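Local coordinates for protein phosphoribosylformylglycinamidine synthase 2 (PDB 3VIU) that belongs to the PurM-like (AIR synthase related) enzymes, pairs an N-terminal linker domain with two tandem PurM-like halves, and binds adenosine-5'-diphosphate and a magnesium ion, at residues V29-F34 / V352-P356; R452-L456 / G575-Y581; E604-L609 / L676-L682. One frame throughout, in Å; residues are numbered along the deposited sequence.

Interaction 1: residues V29-F34 / V352-P356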
ATOM      1  N   VAL A  29      -6.892 -27.153 -22.606  1.00 28.37           N
ATOM      2  CA  VAL A  29      -6.196 -25.875 -22.491  1.00 27.89           C
ATOM      3  C   VAL A  29      -7.140 -24.739 -22.099  1.00 28.66           C
ATOM      4  O   VAL A  29      -6.897 -24.029 -21.121  1.00 27.47           O
ATOM      5  CB  VAL A  29      -5.490 -25.505 -23.817  1.00 26.53           C
ATOM      6  CG1 VAL A  29      -4.926 -24.099 -23.734  1.00 26.18           C
ATOM      7  CG2 VAL A  29      -4.380 -26.501 -24.106  1.00 25.73           C
ATOM      8  N   GLU A  30      -8.213 -24.572 -22.866  1.00 28.57           N
ATOM      9  CA  GLU A  30      -9.190 -23.528 -22.593  1.00 30.15           C
ATOM     10  C   GLU A  30      -9.735 -23.632 -21.166  1.00 30.18           C
ATOM     11  O   GLU A  30      -9.963 -22.615 -20.499  1.00 29.73           O
ATOM     12  CB  GLU A  30     -10.330 -23.609 -23.615  1.00 31.13           C
ATOM     13  CG  GLU A  30      -9.893 -23.226 -25.025  1.00 33.32           C
ATOM     14  CD  GLU A  30     -10.959 -23.464 -26.077  1.00 35.55           C
ATOM     15  OE1 GLU A  30     -10.854 -22.859 -27.167  1.00 35.25           O
ATOM     16  OE2 GLU A  30     -11.892 -24.259 -25.822  1.00 37.33           O
ATOM     17  N   LEU A  31      -9.930 -24.860 -20.694  1.00 29.33           N
ATOM     18  CA  LEU A  31     -10.436 -25.064 -19.347  1.00 29.13           C
ATOM     19  C   LEU A  31      -9.429 -24.489 -18.355  1.00 28.48           C
ATOM     20  O   LEU A  31      -9.793 -23.751 -17.437  1.00 28.29           O
ATOM     21  CB  LEU A  31     -10.642 -26.554 -19.066  1.00 30.19           C
ATOM     22  CG  LEU A  31     -11.967 -26.960 -18.405  1.00 32.00           C
ATOM     23  CD1 LEU A  31     -11.865 -28.404 -17.958  1.00 32.18           C
ATOM     24  CD2 LEU A  31     -12.278 -26.075 -17.211  1.00 30.67           C
ATOM     25  N   LEU A  32      -8.157 -24.831 -18.549  1.00 26.40           N
ATOM     26  CA  LEU A  32      -7.097 -24.349 -17.677  1.00 24.74           C
ATOM     27  C   LEU A  32      -7.025 -22.821 -17.680  1.00 24.71           C
ATOM     28  O   LEU A  32      -6.710 -22.210 -16.659  1.00 24.58           O
ATOM     29  CB  LEU A  32      -5.755 -24.969 -18.096  1.00 23.29           C
ATOM     30  CG  LEU A  32      -5.282 -26.213 -17.320  1.00 23.62           C
ATOM     31  CD1 LEU A  32      -6.459 -27.047 -16.869  1.00 23.94           C
ATOM     32  CD2 LEU A  32      -4.351 -27.043 -18.192  1.00 21.27           C
ATOM     33  N   LEU A  33      -7.331 -22.203 -18.818  1.00 24.09           N
ATOM     34  CA  LEU A  33      -7.310 -20.748 -18.909  1.00 24.41           C
ATOM     35  C   LEU A  33      -8.385 -20.140 -17.997  1.00 25.70           C
ATOM     36  O   LEU A  33      -8.128 -19.177 -17.262  1.00 25.79           O
ATOM     37  CB  LEU A  33      -7.539 -20.296 -20.359  1.00 23.64           C
ATOM     38  CG  LEU A  33      -6.500 -20.691 -21.425  1.00 25.07           C
ATOM     39  CD1 LEU A  33      -6.900 -20.097 -22.770  1.00 24.12           C
ATOM     40  CD2 LEU A  33      -5.113 -20.202 -21.032  1.00 20.16           C
ATOM     41  N   PHE A  34      -9.590 -20.701 -18.044  1.00 25.04           N
ATOM     42  CA  PHE A  34     -10.675 -20.200 -17.214  1.00 27.24           C
ATOM     43  C   PHE A  34     -10.408 -20.403 -15.728  1.00 28.56           C
ATOM     44  O   PHE A  34     -10.644 -19.505 -14.923  1.00 28.31           O
ATOM     45  CB  PHE A  34     -11.999 -20.863 -17.590  1.00 25.01           C
ATOM     46  CG  PHE A  34     -12.670 -20.237 -18.774  1.00 25.87           C
ATOM     47  CD1 PHE A  34     -12.534 -20.789 -20.044  1.00 27.06           C
ATOM     48  CD2 PHE A  34     -13.419 -19.075 -18.626  1.00 23.46           C
ATOM     49  CE1 PHE A  34     -13.140 -20.187 -21.151  1.00 25.68           C
ATOM     50  CE2 PHE A  34     -14.023 -18.471 -19.720  1.00 23.82           C
ATOM     51  CZ  PHE A  34     -13.884 -19.026 -20.985  1.00 24.18           C
ATOM     52  N   VAL A 352      -4.859 -24.028 -30.762  1.00 27.71           N
ATOM     53  CA  VAL A 352      -5.025 -24.777 -29.520  1.00 26.81           C
ATOM     54  C   VAL A 352      -6.007 -24.141 -28.537  1.00 26.94           C
ATOM     55  O   VAL A 352      -6.286 -24.696 -27.474  1.00 24.23           O
ATOM     56  CB  VAL A 352      -3.673 -24.953 -28.806  1.00 27.09           C
ATOM     57  CG1 VAL A 352      -2.750 -25.820 -29.645  1.00 26.33           C
ATOM     58  CG2 VAL A 352      -3.041 -23.595 -28.555  1.00 25.03           C
ATOM     59  N   ALA A 353      -6.523 -22.971 -28.895  1.00 26.96           N
ATOM     60  CA  ALA A 353      -7.478 -22.277 -28.048  1.00 27.32           C
ATOM     61  C   ALA A 353      -7.999 -21.027 -28.734  1.00 28.05           C
ATOM     62  O   ALA A 353      -7.258 -20.315 -29.418  1.00 27.68           O
ATOM     63  CB  ALA A 353      -6.839 -21.912 -26.714  1.00 27.93           C
ATOM     64  N   GLU A 354      -9.282 -20.762 -28.539  1.00 27.93           N
ATOM     65  CA  GLU A 354      -9.918 -19.602 -29.131  1.00 29.72           C
ATOM     66  C   GLU A 354     -11.173 -19.307 -28.337  1.00 30.49           C
ATOM     67  O   GLU A 354     -12.264 -19.774 -28.667  1.00 32.63           O
ATOM     68  CB  GLU A 354     -10.264 -19.878 -30.595  1.00 30.91           C
ATOM     69  CG  GLU A 354     -11.121 -18.805 -31.238  1.00 34.49           C
ATOM     70  CD  GLU A 354     -11.184 -18.936 -32.741  1.00 35.91           C
ATOM     71  OE1 GLU A 354     -10.206 -18.540 -33.415  1.00 36.78           O
ATOM     72  OE2 GLU A 354     -12.211 -19.443 -33.243  1.00 38.40           O
ATOM     73  N   VAL A 355     -11.015 -18.532 -27.275  1.00 28.83           N
ATOM     74  CA  VAL A 355     -12.146 -18.200 -26.437  1.00 27.88           C
ATOM     75  C   VAL A 355     -12.432 -16.717 -26.551  1.00 27.56           C
ATOM     76  O   VAL A 355     -11.520 -15.914 -26.750  1.00 27.84           O
ATOM     77  CB  VAL A 355     -11.856 -18.566 -24.974  1.00 26.85           C
ATOM     78  CG1 VAL A 355     -11.241 -19.958 -24.910  1.00 27.01           C
ATOM     79  CG2 VAL A 355     -10.929 -17.554 -24.354  1.00 26.82           C
ATOM     80  N   PRO A 356     -13.713 -16.332 -26.463  1.00 26.58           N
ATOM     81  CA  PRO A 356     -14.051 -14.911 -26.563  1.00 26.84           C
ATOM     82  C   PRO A 356     -13.383 -14.126 -25.430  1.00 27.43           C
ATOM     83  O   PRO A 356     -13.318 -14.602 -24.296  1.00 27.63           O
ATOM     84  CB  PRO A 356     -15.577 -14.914 -26.459  1.00 25.29           C
ATOM     85  CG  PRO A 356     -15.944 -16.225 -27.082  1.00 24.39           C
ATOM     86  CD  PRO A 356     -14.925 -17.169 -26.491  1.00 24.49           C
TER
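Glu30, on a helix of the N-terminal linker domain, grips the outermost strand of a seven-stranded sheet in the first PurM-like half. Residues 29-34 and 352-356 approach to 8.5 Å between their axes, with N-to-C directions 51° apart. Since the backbone of Val352, Ala353 and Val355 bonds to strand 342-347, the amide of Glu354 is turned to the other side of the strand, and a carboxylate suits it well. Glu354 N gives a nearly straight hydrogen bond to Glu30 OE1, 3.0 Å long with an angle of 168°, entering by the anti lone pair, away from OE2. Arg24 also holds OE1 in a salt bridge and donates to Glu354 O, so the buried negative charge is probably largely compensated.

The acid gets there because CG lies anti to its carbonyl carbon (chi1 -69°) and the chain beyond is extended. On the way its methylenes serve as apolar surface: Glu30 CG runs past Val355 CG1 at 3.5 Å, the two side chains sliding by each other in opposite directions, and sits 3.7 Å from Ala353 CB. The methyl of Ala353 is small enough to admit the helix at this point, and Leu33 CD1 touches it more loosely at 4.3 Å. At one end Val29 CB lies 3.8 Å from Val352 O; at the other, Phe34 CE1 meets Val355 CG1 at 4.2 Å, obliquely to the ring.

A classic beta bulge, with Val352 and Ala353 both facing Val345, shapes the strand where the helix meets it. Around the contact, helix 296-301 packs on Val29 and Leu33, while helix 12-22 covers Phe34 through Ile18 and Val355 through Leu22.

Interaction 2: residues R452-L456 / G575-Y581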
ATOM      1  N   ARG A 452      -5.811  -3.687  15.415  1.00 12.22           N
ATOM      2  CA  ARG A 452      -6.620  -3.779  16.631  1.00 11.86           C
ATOM      3  C   ARG A 452      -7.977  -3.119  16.405  1.00 12.10           C
ATOM      4  O   ARG A 452      -9.014  -3.707  16.695  1.00 12.86           O
ATOM      5  CB  ARG A 452      -5.883  -3.130  17.806  1.00 12.81           C
ATOM      6  CG  ARG A 452      -4.532  -3.774  18.089  1.00 10.43           C
ATOM      7  CD  ARG A 452      -3.897  -3.248  19.364  1.00 11.75           C
ATOM      8  NE  ARG A 452      -2.636  -3.926  19.676  1.00 11.41           N
ATOM      9  CZ  ARG A 452      -2.515  -5.232  19.901  1.00 11.38           C
ATOM     10  NH1 ARG A 452      -3.577  -6.022  19.845  1.00 13.58           N
ATOM     11  NH2 ARG A 452      -1.334  -5.750  20.204  1.00  9.38           N
ATOM     12  N   TYR A 453      -7.966  -1.905  15.867  1.00 12.47           N
ATOM     13  CA  TYR A 453      -9.203  -1.183  15.564  1.00 11.56           C
ATOM     14  C   TYR A 453     -10.014  -2.002  14.553  1.00 13.44           C
ATOM     15  O   TYR A 453     -11.221  -2.213  14.710  1.00 14.65           O
ATOM     16  CB  TYR A 453      -8.902   0.168  14.909  1.00  9.37           C
ATOM     17  CG  TYR A 453      -8.128   1.170  15.736  1.00  9.94           C
ATOM     18  CD1 TYR A 453      -7.818   2.426  15.211  1.00  9.40           C
ATOM     19  CD2 TYR A 453      -7.750   0.894  17.049  1.00  8.64           C
ATOM     20  CE1 TYR A 453      -7.158   3.386  15.966  1.00  8.95           C
ATOM     21  CE2 TYR A 453      -7.095   1.847  17.813  1.00  8.90           C
ATOM     22  CZ  TYR A 453      -6.802   3.090  17.267  1.00  9.04           C
ATOM     23  OH  TYR A 453      -6.161   4.040  18.021  1.00  9.32           O
ATOM     24  N   SER A 454      -9.324  -2.454  13.511  1.00 12.51           N
ATOM     25  CA  SER A 454      -9.938  -3.203  12.426  1.00 12.60           C
ATOM     26  C   SER A 454     -10.572  -4.542  12.830  1.00 13.64           C
ATOM     27  O   SER A 454     -11.655  -4.887  12.357  1.00 12.05           O
ATOM     28  CB  SER A 454      -8.901  -3.391  11.309  1.00 13.55           C
ATOM     29  OG  SER A 454      -8.395  -2.132  10.847  1.00 10.04           O
ATOM     30  N   ARG A 455      -9.915  -5.290  13.710  1.00 14.30           N
ATOM     31  CA  ARG A 455     -10.454  -6.565  14.161  1.00 15.09           C
ATOM     32  C   ARG A 455     -11.746  -6.349  14.952  1.00 15.69           C
ATOM     33  O   ARG A 455     -12.727  -7.057  14.752  1.00 15.87           O
ATOM     34  CB  ARG A 455      -9.404  -7.300  15.013  1.00 19.54           C
ATOM     35  CG  ARG A 455      -9.937  -8.332  16.022  1.00 22.54           C
ATOM     36  CD  ARG A 455     -10.783  -9.428  15.393  1.00 25.49           C
ATOM     37  NE  ARG A 455     -10.031 -10.323  14.518  1.00 28.59           N
ATOM     38  CZ  ARG A 455      -9.023 -11.095  14.917  1.00 30.19           C
ATOM     39  NH1 ARG A 455      -8.406 -11.883  14.047  1.00 29.56           N
ATOM     40  NH2 ARG A 455      -8.622 -11.072  16.180  1.00 29.95           N
ATOM     41  N   LEU A 456     -11.750  -5.351  15.827  1.00 14.42           N
ATOM     42  CA  LEU A 456     -12.910  -5.048  16.660  1.00 14.99           C
ATOM     43  C   LEU A 456     -14.030  -4.251  15.981  1.00 15.73           C
ATOM     44  O   LEU A 456     -15.188  -4.307  16.402  1.00 14.50           O
ATOM     45  CB  LEU A 456     -12.447  -4.304  17.912  1.00 14.26           C
ATOM     46  CG  LEU A 456     -11.548  -5.141  18.821  1.00 16.12           C
ATOM     47  CD1 LEU A 456     -10.844  -4.244  19.821  1.00 15.37           C
ATOM     48  CD2 LEU A 456     -12.387  -6.200  19.527  1.00 13.57           C
ATOM     49  N   GLY A 575      -9.992   1.780  24.449  1.00 14.90           N
ATOM     50  CA  GLY A 575     -10.453   0.652  23.661  1.00 12.49           C
ATOM     51  C   GLY A 575      -9.560   0.294  22.488  1.00 13.04           C
ATOM     52  O   GLY A 575      -9.239   1.144  21.666  1.00 14.11           O
ATOM     53  N   ALA A 576      -9.154  -0.970  22.413  1.00 12.14           N
ATOM     54  CA  ALA A 576      -8.305  -1.453  21.327  1.00 12.88           C
ATOM     55  C   ALA A 576      -6.986  -0.690  21.259  1.00 13.20           C
ATOM     56  O   ALA A 576      -6.346  -0.646  20.216  1.00 14.23           O
ATOM     57  CB  ALA A 576      -9.049  -1.324  19.997  1.00 10.27           C
ATOM     58  N   SER A 577      -6.565  -0.101  22.372  1.00 13.08           N
ATOM     59  CA  SER A 577      -5.336   0.677  22.362  1.00 12.99           C
ATOM     60  C   SER A 577      -4.102  -0.136  22.676  1.00 15.52           C
ATOM     61  O   SER A 577      -4.181  -1.305  23.080  1.00 14.33           O
ATOM     62  CB  SER A 577      -5.422   1.814  23.368  1.00 14.03           C
ATOM     63  OG  SER A 577      -5.360   1.308  24.692  1.00 11.88           O
ATOM     64  N   GLU A 578      -2.952   0.512  22.488  1.00 15.25           N
ATOM     65  CA  GLU A 578      -1.662  -0.092  22.773  1.00 14.98           C
ATOM     66  C   GLU A 578      -1.519  -0.262  24.284  1.00 15.27           C
ATOM     67  O   GLU A 578      -1.178  -1.332  24.767  1.00 17.07           O
ATOM     68  CB  GLU A 578      -0.523   0.803  22.272  1.00 14.56           C
ATOM     69  CG  GLU A 578      -0.229   0.719  20.795  1.00 18.48           C
ATOM     70  CD  GLU A 578       0.131  -0.693  20.355  1.00 22.49           C
ATOM     71  OE1 GLU A 578       0.727  -1.446  21.166  1.00 21.09           O
ATOM     72  OE2 GLU A 578      -0.178  -1.038  19.192  1.00 24.81           O
ATOM     73  N   VAL A 579      -1.787   0.802  25.029  1.00 14.87           N
ATOM     74  CA  VAL A 579      -1.645   0.745  26.470  1.00 14.24           C
ATOM     75  C   VAL A 579      -2.544  -0.317  27.084  1.00 14.18           C
ATOM     76  O   VAL A 579      -2.186  -0.919  28.092  1.00 13.50           O
ATOM     77  CB  VAL A 579      -1.935   2.121  27.134  1.00 12.55           C
ATOM     78  CG1 VAL A 579      -3.444   2.367  27.207  1.00  7.87           C
ATOM     79  CG2 VAL A 579      -1.299   2.168  28.524  1.00  7.30           C
ATOM     80  N   LEU A 580      -3.710  -0.545  26.486  1.00 15.48           N
ATOM     81  CA  LEU A 580      -4.620  -1.561  27.014  1.00 16.08           C
ATOM     82  C   LEU A 580      -3.967  -2.929  26.859  1.00 16.81           C
ATOM     83  O   LEU A 580      -3.933  -3.728  27.799  1.00 18.82           O
ATOM     84  CB  LEU A 580      -5.960  -1.555  26.267  1.00 14.47           C
ATOM     85  CG  LEU A 580      -6.898  -2.728  26.607  1.00 14.49           C
ATOM     86  CD1 LEU A 580      -7.265  -2.703  28.088  1.00 12.26           C
ATOM     87  CD2 LEU A 580      -8.149  -2.649  25.761  1.00 14.76           C
ATOM     88  N   TYR A 581      -3.444  -3.185  25.665  1.00 16.24           N
ATOM     89  CA  TYR A 581      -2.793  -4.453  25.369  1.00 17.33           C
ATOM     90  C   TYR A 581      -1.592  -4.697  26.273  1.00 17.26           C
ATOM     91  O   TYR A 581      -1.359  -5.818  26.708  1.00 16.58           O
ATOM     92  CB  TYR A 581      -2.326  -4.493  23.917  1.00 16.88           C
ATOM     93  CG  TYR A 581      -1.558  -5.745  23.583  1.00 15.89           C
ATOM     94  CD1 TYR A 581      -2.211  -6.968  23.434  1.00 15.58           C
ATOM     95  CD2 TYR A 581      -0.175  -5.711  23.423  1.00 15.61           C
ATOM     96  CE1 TYR A 581      -1.507  -8.125  23.130  1.00 15.73           C
ATOM     97  CE2 TYR A 581       0.540  -6.865  23.119  1.00 16.88           C
ATOM     98  CZ  TYR A 581      -0.133  -8.068  22.974  1.00 17.72           C
ATOM     99  OH  TYR A 581       0.566  -9.215  22.673  1.00 20.84           O
TER
HETATM  100  O   HOH W   1       1.306  -3.960  20.771  1.00 21.30           O
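Ala576 fits into the angle between Tyr453 and Leu456, and this is the tight end of the contact. Its methyl CB lies 3.4 Å from Leu456 CD1, with Tyr453 CD2, at the rim of the ring, also against it. Only a small methyl suits such close quarters. Ala576 adopts a positive phi (59°) in the turn before helix 578-584. The carbonyl is in contact too: Ala576 O is 3.5 Å from Arg452 CB and touches the edge of the Tyr453 ring, near its plane, at CE2. These are carbon-oxygen contacts, and no direct hydrogen bond joins the two segments.

Here helix 451-456 of the second half's N-terminal PurM-like domain meets the start of helix 578-584 in its C-terminal partner. Ser577 is the N-cap of the latter helix, its OG accepting from Leu580 N at 3.1 Å and also hydrogen-bonded to Leu574 O. Glu656 ties the two sides together, bonding both Tyr453 OH and Glu578 N.

At the other end the guanidinium of Arg452 still stacks closely; what is looser is a long ion pair, a water and the partly exposed Tyr581. Arg452, extended from CG to NE, carries its guanidinium past Ala576 to the flat side of Tyr581. The planes are 26° apart, and Arg452 CZ stands 4.1 Å from the Tyr581 ring centroid, a cation-pi stack in which NH2 hovers over the middle of the ring. At the guanidinium edge, NE makes a long ionic contact with Glu578 OE2, 3.8 Å away; that oxygen bonds Tyr162 OH, while NH1 forms a salt bridge with Glu587. A water bridges the two: it accepts from Arg452 NH2 at 3.2 Å and donates to Glu578 OE1 at 2.6 Å.

Interaction 3: residues E604-L609 / L676-L682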
ATOM      1  N   GLU A 604      -6.634  20.407   7.268  1.00 19.58           N
ATOM      2  CA  GLU A 604      -6.518  21.657   6.535  1.00 20.68           C
ATOM      3  C   GLU A 604      -5.892  22.715   7.421  1.00 20.11           C
ATOM      4  O   GLU A 604      -5.179  23.594   6.936  1.00 20.50           O
ATOM      5  CB  GLU A 604      -7.884  22.116   6.034  1.00 23.52           C
ATOM      6  CG  GLU A 604      -8.410  21.230   4.921  1.00 30.47           C
ATOM      7  CD  GLU A 604      -9.858  21.505   4.575  1.00 33.36           C
ATOM      8  OE1 GLU A 604     -10.421  20.756   3.741  1.00 33.56           O
ATOM      9  OE2 GLU A 604     -10.426  22.465   5.136  1.00 35.11           O
ATOM     10  N   ALA A 605      -6.147  22.631   8.723  1.00 16.89           N
ATOM     11  CA  ALA A 605      -5.565  23.599   9.636  1.00 15.34           C
ATOM     12  C   ALA A 605      -4.050  23.410   9.680  1.00 15.86           C
ATOM     13  O   ALA A 605      -3.294  24.385   9.637  1.00 15.82           O
ATOM     14  CB  ALA A 605      -6.151  23.437  11.024  1.00 14.85           C
ATOM     15  N   ILE A 606      -3.597  22.159   9.744  1.00 14.48           N
ATOM     16  CA  ILE A 606      -2.162  21.919   9.809  1.00 14.50           C
ATOM     17  C   ILE A 606      -1.454  22.254   8.496  1.00 13.78           C
ATOM     18  O   ILE A 606      -0.331  22.761   8.510  1.00 13.23           O
ATOM     19  CB  ILE A 606      -1.830  20.459  10.256  1.00 14.78           C
ATOM     20  CG1 ILE A 606      -0.345  20.356  10.594  1.00 14.79           C
ATOM     21  CG2 ILE A 606      -2.163  19.461   9.152  1.00 15.79           C
ATOM     22  CD1 ILE A 606       0.150  21.445  11.511  1.00 12.67           C
ATOM     23  N   ARG A 607      -2.097  21.989   7.364  1.00 13.27           N
ATOM     24  CA  ARG A 607      -1.470  22.324   6.091  1.00 15.95           C
ATOM     25  C   ARG A 607      -1.358  23.850   5.955  1.00 16.81           C
ATOM     26  O   ARG A 607      -0.324  24.360   5.521  1.00 17.10           O
ATOM     27  CB  ARG A 607      -2.255  21.740   4.903  1.00 14.59           C
ATOM     28  CG  ARG A 607      -2.251  20.210   4.851  1.00 19.46           C
ATOM     29  CD  ARG A 607      -2.654  19.668   3.468  1.00 22.09           C
ATOM     30  NE  ARG A 607      -3.978  20.119   3.039  1.00 22.71           N
ATOM     31  CZ  ARG A 607      -5.120  19.492   3.305  1.00 22.45           C
ATOM     32  NH1 ARG A 607      -5.122  18.362   4.005  1.00 22.13           N
ATOM     33  NH2 ARG A 607      -6.265  20.005   2.875  1.00 19.10           N
ATOM     34  N   ASP A 608      -2.410  24.575   6.336  1.00 17.80           N
ATOM     35  CA  ASP A 608      -2.390  26.036   6.259  1.00 20.19           C
ATOM     36  C   ASP A 608      -1.258  26.585   7.102  1.00 20.61           C
ATOM     37  O   ASP A 608      -0.462  27.410   6.645  1.00 19.53           O
ATOM     38  CB  ASP A 608      -3.702  26.637   6.760  1.00 22.17           C
ATOM     39  CG  ASP A 608      -4.820  26.488   5.765  1.00 29.57           C
ATOM     40  OD1 ASP A 608      -4.525  26.345   4.555  1.00 33.24           O
ATOM     41  OD2 ASP A 608      -5.997  26.522   6.180  1.00 34.73           O
ATOM     42  N   LEU A 609      -1.216  26.114   8.342  1.00 19.92           N
ATOM     43  CA  LEU A 609      -0.209  26.506   9.309  1.00 20.23           C
ATOM     44  C   LEU A 609       1.198  26.364   8.725  1.00 21.13           C
ATOM     45  O   LEU A 609       2.043  27.246   8.887  1.00 20.05           O
ATOM     46  CB  LEU A 609      -0.368  25.629  10.555  1.00 20.71           C
ATOM     47  CG  LEU A 609      -0.577  26.249  11.941  1.00 21.18           C
ATOM     48  CD1 LEU A 609      -1.368  27.539  11.870  1.00 20.23           C
ATOM     49  CD2 LEU A 609      -1.281  25.228  12.813  1.00 19.74           C
ATOM     50  N   LEU A 676      -5.473  31.462  14.051  1.00 25.50           N
ATOM     51  CA  LEU A 676      -5.893  30.592  12.956  1.00 24.92           C
ATOM     52  C   LEU A 676      -6.733  29.410  13.458  1.00 25.62           C
ATOM     53  O   LEU A 676      -7.823  29.148  12.943  1.00 24.43           O
ATOM     54  CB  LEU A 676      -4.661  30.093  12.189  1.00 24.70           C
ATOM     55  CG  LEU A 676      -4.823  29.119  11.012  1.00 25.63           C
ATOM     56  CD1 LEU A 676      -3.579  29.175  10.128  1.00 25.39           C
ATOM     57  CD2 LEU A 676      -5.039  27.692  11.525  1.00 26.34           C
ATOM     58  N   LEU A 677      -6.236  28.705  14.468  1.00 25.42           N
ATOM     59  CA  LEU A 677      -6.968  27.567  15.004  1.00 26.65           C
ATOM     60  C   LEU A 677      -8.341  27.989  15.517  1.00 28.93           C
ATOM     61  O   LEU A 677      -9.332  27.284  15.315  1.00 29.18           O
ATOM     62  CB  LEU A 677      -6.172  26.904  16.125  1.00 24.81           C
ATOM     63  CG  LEU A 677      -4.824  26.328  15.700  1.00 23.60           C
ATOM     64  CD1 LEU A 677      -4.100  25.799  16.917  1.00 22.09           C
ATOM     65  CD2 LEU A 677      -5.033  25.238  14.663  1.00 19.61           C
ATOM     66  N   GLU A 678      -8.398  29.141  16.179  1.00 29.85           N
ATOM     67  CA  GLU A 678      -9.659  29.648  16.706  1.00 30.01           C
ATOM     68  C   GLU A 678     -10.672  29.944  15.605  1.00 30.32           C
ATOM     69  O   GLU A 678     -11.851  29.625  15.741  1.00 30.66           O
ATOM     70  CB  GLU A 678      -9.409  30.903  17.533  1.00 29.70           C
ATOM     71  CG  GLU A 678      -9.295  30.633  19.013  1.00 31.70           C
ATOM     72  CD  GLU A 678      -8.408  31.628  19.713  1.00 33.70           C
ATOM     73  OE1 GLU A 678      -8.425  32.816  19.323  1.00 34.64           O
ATOM     74  OE2 GLU A 678      -7.697  31.222  20.658  1.00 35.05           O
ATOM     75  N   GLU A 679     -10.215  30.551  14.515  1.00 31.07           N
ATOM     76  CA  GLU A 679     -11.104  30.872  13.402  1.00 32.69           C
ATOM     77  C   GLU A 679     -11.628  29.604  12.740  1.00 31.89           C
ATOM     78  O   GLU A 679     -12.549  29.660  11.925  1.00 32.22           O
ATOM     79  CB  GLU A 679     -10.381  31.738  12.363  1.00 35.03           C
ATOM     80  CG  GLU A 679      -9.832  33.039  12.931  1.00 41.06           C
ATOM     81  CD  GLU A 679      -9.263  33.965  11.870  1.00 44.07           C
ATOM     82  OE1 GLU A 679      -8.408  33.516  11.073  1.00 45.92           O
ATOM     83  OE2 GLU A 679      -9.667  35.150  11.843  1.00 46.66           O
ATOM     84  N   ARG A 680     -11.032  28.466  13.090  1.00 30.25           N
ATOM     85  CA  ARG A 680     -11.445  27.178  12.544  1.00 28.88           C
ATOM     86  C   ARG A 680     -12.277  26.411  13.566  1.00 27.44           C
ATOM     87  O   ARG A 680     -12.644  25.260  13.334  1.00 28.86           O
ATOM     88  CB  ARG A 680     -10.223  26.340  12.167  1.00 29.58           C
ATOM     89  CG  ARG A 680      -9.306  26.976  11.145  1.00 31.47           C
ATOM     90  CD  ARG A 680     -10.028  27.235   9.838  1.00 33.86           C
ATOM     91  NE  ARG A 680      -9.160  27.913   8.879  1.00 37.82           N
ATOM     92  CZ  ARG A 680      -8.092  27.361   8.307  1.00 36.88           C
ATOM     93  NH1 ARG A 680      -7.754  26.111   8.587  1.00 36.98           N
ATOM     94  NH2 ARG A 680      -7.359  28.066   7.461  1.00 35.40           N
ATOM     95  N   GLY A 681     -12.562  27.054  14.698  1.00 26.03           N
ATOM     96  CA  GLY A 681     -13.335  26.427  15.758  1.00 22.66           C
ATOM     97  C   GLY A 681     -12.711  25.134  16.258  1.00 21.67           C
ATOM     98  O   GLY A 681     -13.415  24.207  16.667  1.00 21.67           O
ATOM     99  N   LEU A 682     -11.384  25.071  16.238  1.00 19.65           N
ATOM    100  CA  LEU A 682     -10.673  23.872  16.665  1.00 18.73           C
ATOM    101  C   LEU A 682     -10.142  23.926  18.093  1.00 19.07           C
ATOM    102  O   LEU A 682      -9.495  24.894  18.493  1.00 19.62           O
ATOM    103  CB  LEU A 682      -9.507  23.588  15.711  1.00 15.99           C
ATOM    104  CG  LEU A 682      -9.820  23.239  14.253  1.00 15.50           C
ATOM    105  CD1 LEU A 682      -8.540  22.872  13.512  1.00 11.70           C
ATOM    106  CD2 LEU A 682     -10.800  22.076  14.212  1.00 17.21           C
TER
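Arg680 presents the edge of its guanidinium to helix 596-611, where Glu604 O, Ala605 N and Asp608 CG lie near its plane, and one face to Leu676 CD2, which sits toward the rim. The carboxylate of Asp608 is turned steeply, its plane 78° from the guanidinium, and a single oxygen, OD2, does the binding. Asp608 OD2 forms a salt bridge with both terminal nitrogens; the modelled 2.4 Å to Arg680 NH2 is doubtfully short, and the bond to NH1 is weak. A bend at chi2 (-61°) folds the arginine back across the gap, and its positive charge probably eases the approach of two acceptors, Asp608 OD2 and Glu604 O.

The setting is the C-terminal PurM-like domain of the second half, where helices 596-611 and 670-679 lie side by side. Beside the ion pair the interface is apolar. Ala605, small enough to let the helices close in, offers CB to Leu682 CD1 at 3.5 Å and to Leu677 CD2 at 4.2 Å. Leu609 slants across Leu676 and meets Leu677 about at right angles, CD2 to CD2 4.2 Å apart. Branched leucines suit this seam, and Leu677 and Leu682 also reach Ile567 on strand 563-567.

A Schellman motif ends helix 670-679: Gly681, with phi 57°, turns the chain so that Leu682 folds back toward Ala605. Its two bonds run from Leu682 N to Leu677 O (3.2 Å) and from Gly681 N to Glu678 O (2.9 Å). Leu677 O accepts a second hydrogen bond, from Arg680 N at 3.0 Å, its two donors arriving from opposite faces of the carbonyl plane.

Overall arrangement
Interaction 1 joins the linker domain to the first PurM-like half, whereas interactions 2 and 3 both belong to the second. The first lies apart: its centre is 48 Å from that of interaction 2 and 59 Å from that of interaction 3, which is on the opposite side of the chain's centre. Interactions 2 and 3 are closer, with centres 29 Å and nearest atoms about 18 Å apart, and helices 578-584 and 596-611 follow each other in the chain. No residue of the three contacts lines the adenosine-5'-diphosphate pocket or binds magnesium, but the Tyr453 side chain in interaction 2 is about 11 Å from a magnesium ion.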